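Local coordinates for protein putative isochorismatase (PDB 3OQP) that probably acts as a hydrolase of the isochorismatase-like family, although its natural substrate is not established, at residues P5-I10 and I183-G188; N16-G21 and T115-H120; Q55-A60 and F65-N70. All blocks are in the same frame, centred on the assembly; numbering follows the deposited sequence. Where two conformers were deposited one is given.

Contact 1: residues P5-I10 and I183-G188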
ATOM      1  N   PRO A   5      10.249  12.773 -19.247  1.00 12.84           N
ATOM      2  CA  PRO A   5       9.553  12.882 -17.930  1.00 12.62           C
ATOM      3  C   PRO A   5       9.707  14.246 -17.316  1.00 11.20           C
ATOM      4  O   PRO A   5      10.775  14.859 -17.368  1.00 12.72           O
ATOM      5  CB  PRO A   5      10.269  11.846 -17.054  1.00 12.72           C
ATOM      6  CG  PRO A   5      10.794  10.880 -18.049  1.00 13.31           C
ATOM      7  CD  PRO A   5      11.217  11.675 -19.251  1.00 12.51           C
ATOM      8  N   ARG A   6       8.621  14.749 -16.728  1.00 10.08           N
ATOM      9  CA  ARG A   6       8.600  16.010 -15.967  1.00  9.92           C
ATOM     10  C   ARG A   6       8.388  15.642 -14.500  1.00 11.24           C
ATOM     11  O   ARG A   6       7.281  15.331 -14.079  1.00  9.96           O
ATOM     12  CB  ARG A   6       7.566  16.931 -16.520  1.00 11.85           C
ATOM     13  CG  ARG A   6       7.312  18.176 -15.674  1.00 12.79           C
ATOM     14  CD  ARG A   6       8.523  18.970 -15.288  1.00 11.63           C
ATOM     15  NE  ARG A   6       8.061  20.261 -14.775  1.00 12.65           N
ATOM     16  CZ  ARG A   6       8.846  21.199 -14.296  1.00 13.70           C
ATOM     17  NH1 ARG A   6      10.178  20.986 -14.235  1.00 14.72           N
ATOM     18  NH2 ARG A   6       8.282  22.313 -13.817  1.00 14.47           N
ATOM     19  N   ARG A   7       9.505  15.517 -13.798  1.00 10.75           N
ATOM     20  CA  ARG A   7       9.595  14.919 -12.488  1.00 10.39           C
ATOM     21  C   ARG A   7       9.502  16.007 -11.408  1.00 10.33           C
ATOM     22  O   ARG A   7      10.009  17.116 -11.583  1.00 11.58           O
ATOM     23  CB  ARG A   7      10.904  14.110 -12.290  1.00  9.90           C
ATOM     24  CG  ARG A   7      11.024  12.907 -13.150  1.00 10.61           C
ATOM     25  CD  ARG A   7      12.455  12.416 -13.342  1.00 10.95           C
ATOM     26  NE  ARG A   7      12.530  11.050 -13.785  1.00 10.65           N
ATOM     27  CZ  ARG A   7      13.119  10.568 -14.894  1.00 10.18           C
ATOM     28  NH1 ARG A   7      13.765  11.357 -15.745  1.00 11.59           N
ATOM     29  NH2 ARG A   7      13.185   9.262 -15.083  1.00 12.36           N
ATOM     30  N   ALA A   8       8.918  15.628 -10.283  1.00  9.42           N
ATOM     31  CA  ALA A   8       9.068  16.348  -9.023  1.00  9.53           C
ATOM     32  C   ALA A   8       9.676  15.305  -8.058  1.00 10.85           C
ATOM     33  O   ALA A   8       9.195  14.195  -7.985  1.00 11.62           O
ATOM     34  CB  ALA A   8       7.733  16.952  -8.459  1.00 10.11           C
ATOM     35  N   LEU A   9      10.639  15.726  -7.269  1.00  9.18           N
ATOM     36  CA  LEU A   9      11.165  14.899  -6.199  1.00  9.45           C
ATOM     37  C   LEU A   9      10.434  15.258  -4.886  1.00 10.03           C
ATOM     38  O   LEU A   9      10.483  16.404  -4.437  1.00 11.12           O
ATOM     39  CB  LEU A   9      12.666  15.186  -6.032  1.00 10.27           C
ATOM     40  CG  LEU A   9      13.349  14.395  -4.929  1.00 11.75           C
ATOM     41  CD1 LEU A   9      13.420  12.919  -5.308  1.00 11.57           C
ATOM     42  CD2 LEU A   9      14.752  15.004  -4.625  1.00 12.65           C
ATOM     43  N   ILE A  10       9.781  14.264  -4.275  1.00  8.74           N
ATOM     44  CA  ILE A  10       9.128  14.510  -2.966  1.00  8.90           C
ATOM     45  C   ILE A  10       9.921  13.775  -1.896  1.00  8.66           C
ATOM     46  O   ILE A  10      10.347  12.616  -2.125  1.00 10.23           O
ATOM     47  CB  ILE A  10       7.664  14.056  -3.030  1.00  9.20           C
ATOM     48  CG1 ILE A  10       6.902  14.560  -1.800  1.00  9.44           C
ATOM     49  CG2 ILE A  10       7.493  12.557  -3.224  1.00 10.99           C
ATOM     50  CD1 ILE A  10       5.384  14.474  -1.949  1.00 10.83           C
ATOM     51  N   ILE A 183      19.347   9.712 -11.050  1.00  9.64           N
ATOM     52  CA  ILE A 183      20.152  10.861 -11.453  1.00  9.63           C
ATOM     53  C   ILE A 183      20.532  10.782 -12.937  1.00 10.23           C
ATOM     54  O   ILE A 183      20.429  11.779 -13.676  1.00 11.31           O
ATOM     55  CB  ILE A 183      21.342  11.057 -10.555  1.00 10.33           C
ATOM     56  CG1 ILE A 183      20.898  11.453  -9.161  1.00 10.68           C
ATOM     57  CG2 ILE A 183      22.278  12.104 -11.132  1.00 10.54           C
ATOM     58  CD1 ILE A 183      22.023  11.412  -8.119  1.00 12.18           C
ATOM     59  N   ALA A 184      20.975   9.604 -13.368  1.00 10.20           N
ATOM     60  CA  ALA A 184      21.291   9.384 -14.777  1.00 10.27           C
ATOM     61  C   ALA A 184      20.111   9.552 -15.724  1.00 11.58           C
ATOM     62  O   ALA A 184      20.255  10.119 -16.830  1.00 11.26           O
ATOM     63  CB  ALA A 184      21.984   8.036 -14.962  1.00 11.32           C
ATOM     64  N   ALA A 185      18.957   9.035 -15.310  1.00 11.03           N
ATOM     65  CA  ALA A 185      17.743   9.167 -16.100  1.00 11.46           C
ATOM     66  C   ALA A 185      17.271  10.641 -16.205  1.00 10.76           C
ATOM     67  O   ALA A 185      16.818  11.088 -17.255  1.00 12.43           O
ATOM     68  CB  ALA A 185      16.647   8.298 -15.574  1.00 11.74           C
ATOM     69  N   VAL A 186      17.458  11.406 -15.146  1.00 11.12           N
ATOM     70  CA  VAL A 186      17.210  12.867 -15.193  1.00 11.60           C
ATOM     71  C   VAL A 186      18.153  13.534 -16.205  1.00 12.76           C
ATOM     72  O   VAL A 186      17.731  14.323 -17.030  1.00 13.11           O
ATOM     73  CB  VAL A 186      17.336  13.528 -13.770  1.00 11.38           C
ATOM     74  CG1 VAL A 186      17.330  15.056 -13.858  1.00 13.55           C
ATOM     75  CG2 VAL A 186      16.178  13.064 -12.835  1.00 12.55           C
ATOM     76  N   GLN A 187      19.444  13.234 -16.109  1.00 13.30           N
ATOM     77  CA  GLN A 187      20.421  13.761 -17.058  1.00 14.13           C
ATOM     78  C   GLN A 187      20.075  13.443 -18.506  1.00 13.87           C
ATOM     79  O   GLN A 187      20.214  14.281 -19.399  1.00 15.26           O
ATOM     80  CB  GLN A 187      21.821  13.227 -16.691  1.00 15.03           C
ATOM     81  CG  GLN A 187      22.922  13.455 -17.721  1.00 18.53           C
ATOM     82  CD  GLN A 187      24.279  12.904 -17.287  1.00 19.75           C
ATOM     83  OE1 GLN A 187      24.514  11.651 -17.181  1.00 16.74           O
ATOM     84  NE2 GLN A 187      25.201  13.840 -17.018  1.00 23.09           N
ATOM     85  N   GLY A 188      19.613  12.231 -18.761  1.00 12.90           N
ATOM     86  CA  GLY A 188      19.352  11.771 -20.110  1.00 14.12           C
ATOM     87  C   GLY A 188      17.952  12.098 -20.615  1.00 14.37           C
ATOM     88  O   GLY A 188      17.667  11.982 -21.776  1.00 16.47           O
TER

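Contact 2: residues N16-G21 and T115-H120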
ATOM      1  N   ASN A  16      13.825  13.812  12.476  1.00 10.59           N
ATOM      2  CA  ASN A  16      14.737  13.242  13.438  1.00 11.26           C
ATOM      3  C   ASN A  16      14.222  12.018  14.144  1.00 10.57           C
ATOM      4  O   ASN A  16      15.049  11.156  14.513  1.00 11.66           O
ATOM      5  CB  ASN A  16      15.104  14.285  14.500  1.00 12.19           C
ATOM      6  CG  ASN A  16      15.948  15.404  13.954  1.00 12.59           C
ATOM      7  OD1 ASN A  16      16.767  15.170  13.059  1.00 14.20           O
ATOM      8  ND2 ASN A  16      15.770  16.624  14.496  1.00 14.50           N
ATOM      9  N   GLU A  17      12.914  11.827  14.253  1.00 11.18           N
ATOM     10  CA  GLU A  17      12.311  10.698  14.911  1.00 11.74           C
ATOM     11  C   GLU A  17      12.831   9.395  14.335  1.00 11.25           C
ATOM     12  O   GLU A  17      12.969   8.392  15.047  1.00 12.08           O
ATOM     13  CB  GLU A  17      10.773  10.702  14.760  1.00 12.96           C
ATOM     14  CG  GLU A  17      10.061   9.906  15.767  1.00 12.72           C
ATOM     15  CD  GLU A  17      10.112  10.617  17.132  1.00 15.54           C
ATOM     16  OE1 GLU A  17       9.304  11.584  17.356  1.00 16.79           O
ATOM     17  OE2 GLU A  17      10.960  10.203  17.973  1.00 15.01           O
ATOM     18  N   TYR A  18      13.047   9.387  13.004  1.00 11.51           N
ATOM     19  CA  TYR A  18      13.512   8.244  12.272  1.00 11.07           C
ATOM     20  C   TYR A  18      15.016   7.943  12.412  1.00 12.30           C
ATOM     21  O   TYR A  18      15.496   6.854  12.019  1.00 12.31           O
ATOM     22  CB  TYR A  18      13.199   8.382  10.775  1.00 10.35           C
ATOM     23  CG  TYR A  18      11.728   8.230  10.458  1.00  9.92           C
ATOM     24  CD1 TYR A  18      11.059   7.072  10.774  1.00 10.93           C
ATOM     25  CD2 TYR A  18      10.992   9.275   9.856  1.00 10.25           C
ATOM     26  CE1 TYR A  18       9.701   6.901  10.476  1.00 11.46           C
ATOM     27  CE2 TYR A  18       9.654   9.060   9.474  1.00 10.08           C
ATOM     28  CZ  TYR A  18       9.001   7.913   9.856  1.00 10.67           C
ATOM     29  OH  TYR A  18       7.692   7.702   9.507  1.00 12.69           O
ATOM     30  N   VAL A  19      15.776   8.873  12.935  1.00 12.14           N
ATOM     31  CA  VAL A  19      17.212   8.813  12.972  1.00 12.48           C
ATOM     32  C   VAL A  19      17.716   8.750  14.394  1.00 13.52           C
ATOM     33  O   VAL A  19      18.235   7.733  14.846  1.00 15.62           O
ATOM     34  CB  VAL A  19      17.812   9.983  12.183  1.00 12.92           C
ATOM     35  CG1 VAL A  19      19.328   9.827  12.082  1.00 15.07           C
ATOM     36  CG2 VAL A  19      17.215  10.098  10.765  1.00 12.88           C
ATOM     37  N   THR A  20      17.519   9.828  15.130  1.00 14.27           N
ATOM     38  CA  THR A  20      17.948   9.938  16.529  1.00 15.18           C
ATOM     39  C   THR A  20      16.836   9.678  17.513  1.00 15.15           C
ATOM     40  O   THR A  20      17.099   9.559  18.717  1.00 17.13           O
ATOM     41  CB  THR A  20      18.535  11.324  16.777  1.00 15.76           C
ATOM     42  OG1 THR A  20      17.563  12.321  16.462  1.00 14.80           O
ATOM     43  CG2 THR A  20      19.851  11.516  15.929  1.00 18.64           C
ATOM     44  N   GLY A  21      15.584   9.572  17.035  1.00 14.19           N
ATOM     45  CA  GLY A  21      14.441   9.427  17.892  1.00 14.63           C
ATOM     46  C   GLY A  21      13.946   8.022  18.104  1.00 14.05           C
ATOM     47  O   GLY A  21      14.735   7.049  18.055  1.00 15.26           O
ATOM     48  N   THR A 115      11.098   9.684  -2.248  1.00  8.80           N
ATOM     49  CA  THR A 115      12.144   9.392  -1.293  1.00  8.78           C
ATOM     50  C   THR A 115      11.574   9.694   0.120  1.00  8.47           C
ATOM     51  O   THR A 115      10.529  10.370   0.278  1.00  8.95           O
ATOM     52  CB  THR A 115      13.407  10.264  -1.534  1.00  9.84           C
ATOM     53  OG1 THR A 115      13.082  11.651  -1.304  1.00 10.92           O
ATOM     54  CG2 THR A 115      13.984  10.005  -2.920  1.00 11.31           C
ATOM     55  N   GLY A 116      12.283   9.225   1.102  1.00  8.90           N
ATOM     56  CA  GLY A 116      11.937   9.438   2.478  1.00  8.40           C
ATOM     57  C   GLY A 116      11.248   8.220   3.084  1.00  8.42           C
ATOM     58  O   GLY A 116      11.350   7.108   2.577  1.00  9.90           O
ATOM     59  N   TYR A 117      10.627   8.454   4.226  1.00  8.37           N
ATOM     60  CA  TYR A 117      10.204   7.406   5.130  1.00 10.17           C
ATOM     61  C   TYR A 117       8.741   7.525   5.524  1.00  8.58           C
ATOM     62  O   TYR A 117       8.197   8.622   5.605  1.00  9.84           O
ATOM     63  CB  TYR A 117      11.027   7.498   6.435  1.00 10.45           C
ATOM     64  CG  TYR A 117      12.537   7.590   6.233  1.00  9.74           C
ATOM     65  CD1 TYR A 117      13.250   6.617   5.562  1.00 10.20           C
ATOM     66  CD2 TYR A 117      13.224   8.715   6.651  1.00 10.25           C
ATOM     67  CE1 TYR A 117      14.643   6.763   5.367  1.00  9.79           C
ATOM     68  CE2 TYR A 117      14.604   8.850   6.507  1.00 12.33           C
ATOM     69  CZ  TYR A 117      15.319   7.866   5.844  1.00 11.70           C
ATOM     70  OH  TYR A 117      16.684   8.075   5.654  1.00 11.56           O
HETATM   71  N   MSE A 118       8.085   6.413   5.890  1.00  9.06           N
HETATM   72  CA  MSE A 118       8.579   5.059   5.743  1.00  8.13           C
HETATM   73  C   MSE A 118       8.069   4.463   4.433  1.00  8.11           C
HETATM   74  O   MSE A 118       6.971   4.741   3.967  1.00  9.01           O
HETATM   75  CB  MSE A 118       8.096   4.145   6.826  1.00 10.08           C
HETATM   76  CG  MSE A 118       8.609   4.617   8.162  1.00 10.82           C
HETATM   77 SE   MSE A 118       7.933   3.561   9.744  0.75  9.47          SE
HETATM   78  CE  MSE A 118       6.261   4.272   9.778  1.00 12.84           C
ATOM     79  N   THR A 119       8.846   3.543   3.870  1.00  8.25           N
ATOM     80  CA  THR A 119       8.554   2.752   2.630  1.00  7.75           C
ATOM     81  C   THR A 119       7.075   2.291   2.607  1.00  8.60           C
ATOM     82  O   THR A 119       6.322   2.530   1.661  1.00  8.77           O
ATOM     83  CB  THR A 119       9.454   1.549   2.496  1.00  8.42           C
ATOM     84  OG1 THR A 119      10.759   2.060   2.278  1.00  9.21           O
ATOM     85  CG2 THR A 119       8.985   0.693   1.363  1.00  8.76           C
ATOM     86  N   HIS A 120       6.676   1.628   3.680  1.00  8.64           N
ATOM     87  CA  HIS A 120       5.417   0.906   3.808  1.00  8.42           C
ATOM     88  C   HIS A 120       4.222   1.695   4.339  1.00  8.64           C
ATOM     89  O   HIS A 120       3.148   1.100   4.451  1.00  9.52           O
ATOM     90  CB  HIS A 120       5.703  -0.317   4.686  1.00  8.59           C
ATOM     91  CG  HIS A 120       6.175   0.080   6.026  1.00  8.94           C
ATOM     92  ND1 HIS A 120       7.511   0.321   6.285  1.00  8.92           N
ATOM     93  CD2 HIS A 120       5.494   0.333   7.160  1.00 11.58           C
ATOM     94  CE1 HIS A 120       7.598   0.783   7.542  1.00  9.39           C
ATOM     95  NE2 HIS A 120       6.387   0.769   8.096  1.00 10.50           N
TER

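Contact 3: residues Q55-A60 and F65-N70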
ATOM      1  N   GLN A  55       6.438  17.203   5.894  1.00  9.90           N
ATOM      2  CA  GLN A  55       6.704  17.050   7.313  1.00 10.71           C
ATOM      3  C   GLN A  55       5.429  16.541   7.978  1.00  9.89           C
ATOM      4  O   GLN A  55       4.355  17.159   7.824  1.00 11.93           O
ATOM      5  CB  GLN A  55       7.174  18.391   7.886  1.00 11.23           C
ATOM      6  CG  GLN A  55       7.626  18.338   9.332  1.00 12.60           C
ATOM      7  CD  GLN A  55       8.227  19.664   9.826  1.00 12.88           C
ATOM      8  OE1 GLN A  55       8.071  20.711   9.199  1.00 15.38           O
ATOM      9  NE2 GLN A  55       9.029  19.577  10.870  1.00 14.92           N
ATOM     10  N   ASN A  56       5.565  15.509   8.799  1.00 10.57           N
ATOM     11  CA  ASN A  56       4.458  14.833   9.442  1.00 10.55           C
ATOM     12  C   ASN A  56       4.385  15.285  10.914  1.00 11.46           C
ATOM     13  O   ASN A  56       5.395  15.184  11.621  1.00 12.93           O
ATOM     14  CB  ASN A  56       4.645  13.319   9.366  1.00 11.67           C
ATOM     15  CG  ASN A  56       3.513  12.547   9.967  1.00 14.54           C
ATOM     16  OD1 ASN A  56       2.524  12.301   9.276  1.00 15.65           O
ATOM     17  ND2 ASN A  56       3.621  12.173  11.278  1.00 16.43           N
ATOM     18  N   PHE A  57       3.222  15.762  11.363  1.00 13.87           N
ATOM     19  CA  PHE A  57       3.059  16.081  12.754  1.00 14.15           C
ATOM     20  C   PHE A  57       1.934  15.306  13.411  1.00 15.32           C
ATOM     21  O   PHE A  57       0.884  15.080  12.824  1.00 16.10           O
ATOM     22  CB  PHE A  57       2.714  17.561  12.884  1.00 14.69           C
ATOM     23  CG  PHE A  57       3.854  18.479  12.583  1.00 14.59           C
ATOM     24  CD1 PHE A  57       4.952  18.570  13.438  1.00 17.19           C
ATOM     25  CD2 PHE A  57       3.785  19.343  11.512  1.00 19.42           C
ATOM     26  CE1 PHE A  57       5.979  19.462  13.179  1.00 17.67           C
ATOM     27  CE2 PHE A  57       4.828  20.249  11.256  1.00 19.53           C
ATOM     28  CZ  PHE A  57       5.907  20.285  12.088  1.00 16.86           C
ATOM     29  N   ALA A  58       2.160  14.995  14.689  1.00 16.14           N
ATOM     30  CA  ALA A  58       1.147  14.516  15.620  1.00 17.79           C
ATOM     31  C   ALA A  58       1.048  15.616  16.694  1.00 18.37           C
ATOM     32  O   ALA A  58       1.926  16.488  16.812  1.00 19.05           O
ATOM     33  CB  ALA A  58       1.544  13.233  16.264  1.00 18.63           C
ATOM     34  N   PRO A  59      -0.033  15.575  17.498  1.00 19.57           N
ATOM     35  CA  PRO A  59      -0.151  16.595  18.568  1.00 20.54           C
ATOM     36  C   PRO A  59       1.032  16.660  19.538  1.00 20.42           C
ATOM     37  O   PRO A  59       1.722  15.639  19.753  1.00 20.42           O
ATOM     38  CB  PRO A  59      -1.433  16.174  19.299  1.00 21.06           C
ATOM     39  CG  PRO A  59      -2.281  15.543  18.193  1.00 21.24           C
ATOM     40  CD  PRO A  59      -1.235  14.744  17.377  1.00 18.96           C
ATOM     41  N   ALA A  60       1.235  17.841  20.151  1.00 21.57           N
ATOM     42  CA  ALA A  60       2.219  18.004  21.221  1.00 21.98           C
ATOM     43  C   ALA A  60       1.969  16.948  22.294  1.00 22.04           C
ATOM     44  O   ALA A  60       0.811  16.590  22.568  1.00 22.75           O
ATOM     45  CB  ALA A  60       2.143  19.410  21.821  1.00 22.34           C
ATOM     46  N   PHE A  65       6.628  12.132  16.612  1.00 14.22           N
ATOM     47  CA  PHE A  65       6.326  13.258  15.724  1.00 14.10           C
ATOM     48  C   PHE A  65       5.570  14.374  16.411  1.00 15.86           C
ATOM     49  O   PHE A  65       4.860  15.118  15.794  1.00 13.29           O
ATOM     50  CB  PHE A  65       5.596  12.768  14.426  1.00 13.21           C
ATOM     51  CG  PHE A  65       6.361  11.733  13.695  1.00 12.37           C
ATOM     52  CD1 PHE A  65       7.370  12.126  12.888  1.00 14.85           C
ATOM     53  CD2 PHE A  65       6.081  10.425  13.884  1.00 14.87           C
ATOM     54  CE1 PHE A  65       8.125  11.143  12.217  1.00 15.12           C
ATOM     55  CE2 PHE A  65       6.829   9.442  13.257  1.00 14.10           C
ATOM     56  CZ  PHE A  65       7.843   9.819  12.418  1.00 15.59           C
ATOM     57  N   ALA A  66       5.781  14.520  17.708  1.00 15.71           N
ATOM     58  CA  ALA A  66       5.000  15.519  18.450  1.00 15.99           C
ATOM     59  C   ALA A  66       5.419  16.920  18.089  1.00 16.72           C
ATOM     60  O   ALA A  66       6.590  17.263  18.122  1.00 15.40           O
ATOM     61  CB  ALA A  66       5.170  15.329  19.930  1.00 16.65           C
ATOM     62  N   ARG A  67       4.443  17.739  17.732  0.50 16.89           N
ATOM     63  CA  ARG A  67       4.679  19.174  17.558  0.50 18.75           C
ATOM     64  C   ARG A  67       5.565  19.774  18.654  0.50 18.67           C
ATOM     65  O   ARG A  67       5.344  19.556  19.862  0.50 19.33           O
ATOM     66  CB  ARG A  67       3.352  19.917  17.523  0.50 18.81           C
ATOM     67  CG  ARG A  67       2.725  19.923  16.137  0.50 18.98           C
ATOM     68  CD  ARG A  67       1.387  20.666  16.119  0.50 18.65           C
ATOM     69  NE  ARG A  67       0.599  20.260  14.951  0.50 20.07           N
ATOM     70  CZ  ARG A  67       0.817  20.663  13.699  0.50 21.16           C
ATOM     71  NH1 ARG A  67       1.813  21.493  13.421  0.50 21.81           N
ATOM     72  NH2 ARG A  67       0.020  20.231  12.716  0.50 21.15           N
ATOM     73  N   GLY A  68       6.595  20.501  18.245  1.00 19.82           N
ATOM     74  CA  GLY A  68       7.463  21.171  19.226  1.00 20.97           C
ATOM     75  C   GLY A  68       8.624  20.335  19.734  1.00 21.39           C
ATOM     76  O   GLY A  68       9.484  20.828  20.448  1.00 23.52           O
ATOM     77  N   SER A  69       8.662  19.055  19.357  1.00 19.05           N
ATOM     78  CA  SER A  69       9.680  18.126  19.817  1.00 17.62           C
ATOM     79  C   SER A  69      10.817  18.044  18.804  1.00 16.39           C
ATOM     80  O   SER A  69      10.613  18.269  17.601  1.00 17.13           O
ATOM     81  CB  SER A  69       9.100  16.722  20.013  1.00 17.50           C
ATOM     82  OG  SER A  69       8.894  16.072  18.762  1.00 16.73           O
ATOM     83  N   ASN A  70      11.994  17.652  19.281  1.00 16.14           N
ATOM     84  CA  ASN A  70      13.137  17.390  18.395  1.00 16.11           C
ATOM     85  C   ASN A  70      12.788  16.346  17.347  1.00 14.95           C
ATOM     86  O   ASN A  70      13.206  16.471  16.191  1.00 14.78           O
ATOM     87  CB  ASN A  70      14.378  16.935  19.167  1.00 16.27           C
ATOM     88  CG  ASN A  70      15.578  16.810  18.268  1.00 19.46           C
ATOM     89  OD1 ASN A  70      15.967  15.699  17.923  1.00 21.99           O
ATOM     90  ND2 ASN A  70      16.138  17.935  17.841  1.00 19.87           N
TER

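Contact 1: residues P5-I10 and I183-G188
Arg7 reaches out from strand 7-12 and lays its side chain against one turn of helix 179-188, where Ala185 and Val186 receive it. The contact is small, and it illustrates how a single long side chain can span the gap between a sheet and a peripheral helix. CG stands beside the backbone N (chi1 -66°), and the chain then runs extended to NE, which carries the guanidinium to the helix surface. Partway along, CD of Arg7 packs on CG2 of Val186 at 3.8 Å, the two side chains crossing at a slant. At the end, NH2 of Arg7 lies 3.6 Å from CB of Ala185, while O of Ala185 lies 3.4 Å from NH1 of Arg7, oblique to the guanidinium plane. The charge itself is met elsewhere, by a salt bridge from NH2 to Glu138, and NH2 also bonds to the carbonyl of Thr190 just beyond the helix. One guanidinium face carries CB of Pro5 near its rim. Val186 also touches Ala47 of helix 30-47, and Arg7 touches Thr111 of strand 111-115, which places the contact where helix 179-188 packs beside helix 30-47 over the parallel sheet.

Contact 2: residues N16-G21 and T115-H120
Tyr18 is packed against Tyr117 and Met118, two residues of the loop that follows strand 111-115 in this three-layer alpha/beta/alpha fold. The peptide bond between Tyr117 and Met118 is cis, as in related cysteine hydrolases, where such a bond precedes the nucleophile; Cys122 is probably its counterpart. In this well-packed part, CB of Tyr117 sits over one face of the Tyr18 ring, 3.8 Å from its centroid and only 15° off the normal, a CH-pi contact. The two tyrosine rings are less regular partners: their centroids are 5.5 Å apart and their planes inclined at 56°, the side chains sliding past each other in opposite directions. A bound tetraethylene glycol, probably from the crystallisation liquor, lies about 4 Å from the Tyr18 side chain. Met118, built as selenomethionine, runs across Tyr18 at roughly a right angle. Its selenium makes an oblique Met-aromatic contact, 5.1 Å from the centroid of the Tyr18 ring, and Ile197 of the second subunit packs on Met118 as well. Farther out the contact thins. Val19 only grazes residues 115-120, and exposed Thr20 belongs to a turn in which O of Asn16 accepts the backbone N-H of Val19, Thr20 and Gly21. Met118 N bonds to the sulfinate of oxidised Cys122. The closest approach of the contact is CG of Met118 to CE1 of Tyr18, 3.4 Å.

Contact 3: residues Q55-A60 and F65-N70
The guanidinium of Arg67 stacks on Phe57, their planes inclined by 26° and their centres 4.5 Å apart. The overlap is displaced: NH1 of Arg67 lies over the ring near its rim, 3.5 Å from CD2 of Phe57, while CB of Phe57 sits beneath the middle of the guanidinium. In the conformer described, NH2 also forms a salt bridge with Glu88; Arg67 has a second conformer, so this hold is probably partial. Both pairs of side chains cross at about a right angle, but the Asn56 amide stands nearly upright to the Phe65 ring, planes 86° apart, with ND2 of Asn56 3.7 Å from CG of Phe65. OD1 of the same amide bonds to Lys89 and, weakly, to a bound tetraethylene glycol. Backbone bonds tie these two pairs together. N of Ala58 donates to O of Phe65 at 2.9 Å, and N of Arg67 to O of Ala58 at 3.0 Å, bridging Ala58 with Ala66. The chain then turns at Gly68, and O of Ala66 takes two bonds from Ser69, one from N and a short one of 2.7 Å from OG, which arrives in the carbonyl plane on a lone pair. Such a single beta bridge leading into a type II beta turn folds the loop back on the carboxyl end of strand 51-56, the end of a parallel sheet where alpha/beta enzymes place their active sites.

Contacts 2 and 3 form one continuous patch, their centres about 13 Å apart. OE1 of Glu17 lies 2.8 Å from N of Phe65 and ND2 of Asn16 3.1 Å from O of Asn70, both probable hydrogen bonds, while CZ of Tyr18 packs on CZ of Phe65 at 3.4 Å. If the family's Asp-Lys-Cys triad holds here, Cys122 beside contact 2 and Lys89 beside contact 3 would make the two flank the active site; bound tetraethylene glycol near both, though likely from the crystallisation liquor, is consistent with a pocket there. Contact 1 lies across the chain's centre, its centre about 23 Å from that of contact 2 and 31 Å from that of contact 3. Strand 7-12 connects it to contact 2, O of Ile10 lying 3.0 Å from OG1 of Thr115.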